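Local coordinates for protein N(G),N(G)-dimethylarginine dimethylaminohydrolase (Pseudomonas aeruginosa, PDB 1H70) that hydrolyses asymmetric dimethylarginine and monomethylarginine, inhibitors of nitric oxide synthase, to citrulline and dimethylamine or methylamine, at residues Thr79-Glu84 with Gly88-Ile93. The protein carries 1 engineered substitution. Numbering follows the deposited sequence.
Sequences TRPGAE and GETEII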
loop_
_atom_site.group_PDB
_atom_site.type_symbol
_atom_site.label_atom_id
_atom_site.label_comp_id
_atom_site.label_asym_id
_atom_site.label_seq_id
_atom_site.Cartn_x
_atom_site.Cartn_y
_atom_site.Cartn_z
ATOM N N THR A 79 -11.915 4.497 -3.141
ATOM C CA THR A 79 -11.363 4.782 -4.454
ATOM C C THR A 79 -12.232 4.209 -5.571
ATOM O O THR A 79 -13.432 3.951 -5.388
ATOM C CB THR A 79 -9.916 4.264 -4.532
ATOM O OG1 THR A 79 -9.905 2.833 -4.412
ATOM C CG2 THR A 79 -9.053 4.823 -3.374
ATOM N N ARG A 80 -11.648 4.060 -6.758
ATOM C CA ARG A 80 -12.343 3.525 -7.918
ATOM C C ARG A 80 -11.291 2.831 -8.788
ATOM O O ARG A 80 -10.715 3.415 -9.708
ATOM C CB ARG A 80 -13.037 4.658 -8.682
ATOM C CG ARG A 80 -14.000 4.161 -9.764
ATOM C CD ARG A 80 -15.082 5.208 -10.113
ATOM N NE ARG A 80 -15.942 4.718 -11.184
ATOM C CZ ARG A 80 -15.650 4.778 -12.481
ATOM N NH1 ARG A 80 -14.521 5.348 -12.894
ATOM N NH2 ARG A 80 -16.512 4.295 -13.378
ATOM N N PRO A 81 -10.994 1.584 -8.447
ATOM C CA PRO A 81 -9.937 0.835 -9.130
ATOM C C PRO A 81 -10.004 0.858 -10.640
ATOM O O PRO A 81 -11.073 0.760 -11.254
ATOM C CB PRO A 81 -10.053 -0.570 -8.563
ATOM C CG PRO A 81 -10.599 -0.347 -7.162
ATOM C CD PRO A 81 -11.581 0.821 -7.332
ATOM N N GLY A 82 -8.830 1.022 -11.240
ATOM C CA GLY A 82 -8.713 1.029 -12.688
ATOM C C GLY A 82 -8.856 -0.393 -13.216
ATOM O O GLY A 82 -9.343 -0.589 -14.319
ATOM N N ALA A 83 -8.407 -1.388 -12.455
ATOM C CA ALA A 83 -8.504 -2.771 -12.904
ATOM C C ALA A 83 -9.951 -3.238 -12.861
ATOM O O ALA A 83 -10.532 -3.272 -11.782
ATOM C CB ALA A 83 -7.648 -3.656 -12.032
ATOM N N GLU A 84 -10.503 -3.612 -14.013
ATOM C CA GLU A 84 -11.896 -4.074 -14.137
ATOM C C GLU A 84 -12.329 -5.096 -13.075
ATOM O O GLU A 84 -13.377 -4.955 -12.444
ATOM C CB GLU A 84 -12.082 -4.732 -15.526
ATOM N N GLY A 88 -15.166 -3.714 -7.960
ATOM C CA GLY A 88 -16.158 -4.131 -6.991
ATOM C C GLY A 88 -15.641 -4.355 -5.572
ATOM O O GLY A 88 -16.430 -4.560 -4.648
ATOM N N GLU A 89 -14.320 -4.335 -5.372
ATOM C CA GLU A 89 -13.753 -4.486 -4.048
ATOM C C GLU A 89 -14.113 -3.335 -3.115
ATOM O O GLU A 89 -14.051 -3.487 -1.880
ATOM C CB GLU A 89 -12.218 -4.598 -4.093
ATOM C CG GLU A 89 -11.802 -5.885 -4.783
ATOM C CD GLU A 89 -10.308 -6.094 -4.818
ATOM O OE1 GLU A 89 -9.606 -5.503 -3.953
ATOM O OE2 GLU A 89 -9.844 -6.846 -5.728
ATOM N N THR A 90 -14.481 -2.182 -3.681
ATOM C CA THR A 90 -14.874 -1.063 -2.826
ATOM C C THR A 90 -16.137 -1.388 -2.042
ATOM O O THR A 90 -16.311 -0.952 -0.913
ATOM C CB THR A 90 -15.104 0.224 -3.646
ATOM O OG1 THR A 90 -16.036 -0.030 -4.704
ATOM C CG2 THR A 90 -13.789 0.664 -4.293
ATOM N N GLU A 91 -17.035 -2.158 -2.665
ATOM C CA GLU A 91 -18.312 -2.500 -2.046
ATOM C C GLU A 91 -18.198 -3.396 -0.823
ATOM O O GLU A 91 -18.967 -3.234 0.128
ATOM C CB GLU A 91 -19.238 -3.173 -3.074
ATOM C CG GLU A 91 -19.507 -2.322 -4.303
ATOM C CD GLU A 91 -20.408 -1.137 -4.030
ATOM O OE1 GLU A 91 -20.106 -0.027 -4.515
ATOM O OE2 GLU A 91 -21.427 -1.297 -3.330
ATOM N N ILE A 92 -17.255 -4.326 -0.845
ATOM C CA ILE A 92 -17.088 -5.260 0.258
ATOM C C ILE A 92 -16.260 -4.693 1.397
ATOM O O ILE A 92 -16.169 -5.300 2.471
ATOM C CB ILE A 92 -16.524 -6.618 -0.246
ATOM C CG1 ILE A 92 -15.207 -6.434 -0.994
ATOM C CG2 ILE A 92 -17.532 -7.296 -1.148
ATOM C CD1 ILE A 92 -14.512 -7.755 -1.244
ATOM N N ILE A 93 -15.683 -3.512 1.209
ATOM C CA ILE A 93 -14.928 -2.893 2.301
ATOM C C ILE A 93 -15.620 -1.679 2.883
ATOM O O ILE A 93 -15.217 -1.185 3.936
ATOM C CB ILE A 93 -13.511 -2.534 1.875
ATOM C CG1 ILE A 93 -12.592 -2.441 3.113
ATOM C CG2 ILE A 93 -13.507 -1.235 1.090
ATOM C CD1 ILE A 93 -11.135 -2.573 2.797
#
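The methyl group of Thr90 carries the van der Waals contact, projecting from the first turn of helix 89-100 against the loop that leaves strand 76-78. Its CG2 lies 3.8 Å from CD of Pro81, where the two side chains meet at a slant, and 3.5 Å from the carbonyl oxygen of Thr79, a van der Waals contact between a methyl group and a backbone oxygen. A chi1 of 54° turns CG2 away from the residue's own carbonyl carbon and out to the loop, while OG1 turns back to bond with the carbonyl oxygen of Arg87. Thr79, Pro81 and Thr90 are all buried; CA of Thr79 and CA of Thr90 are 7.0 Å apart. The connection from strand 76-78 to helix 89-100 carries Arg86, which lines the citrulline pocket; the side chain of Pro81 is about 4 Å from that of Arg86 and about 8 Å from the bound citrulline. The polar groups are engaged outside the two segments. Thr79 OG1 hydrogen-bonds to the carbonyl of Asp67, another pocket residue, and Glu89 OE1 forms a salt bridge with NH2 of Arg86. The carbonyl of Pro81 accepts a hydrogen bond from NE of Arg87, tying the loop to the residues that lead into the helix.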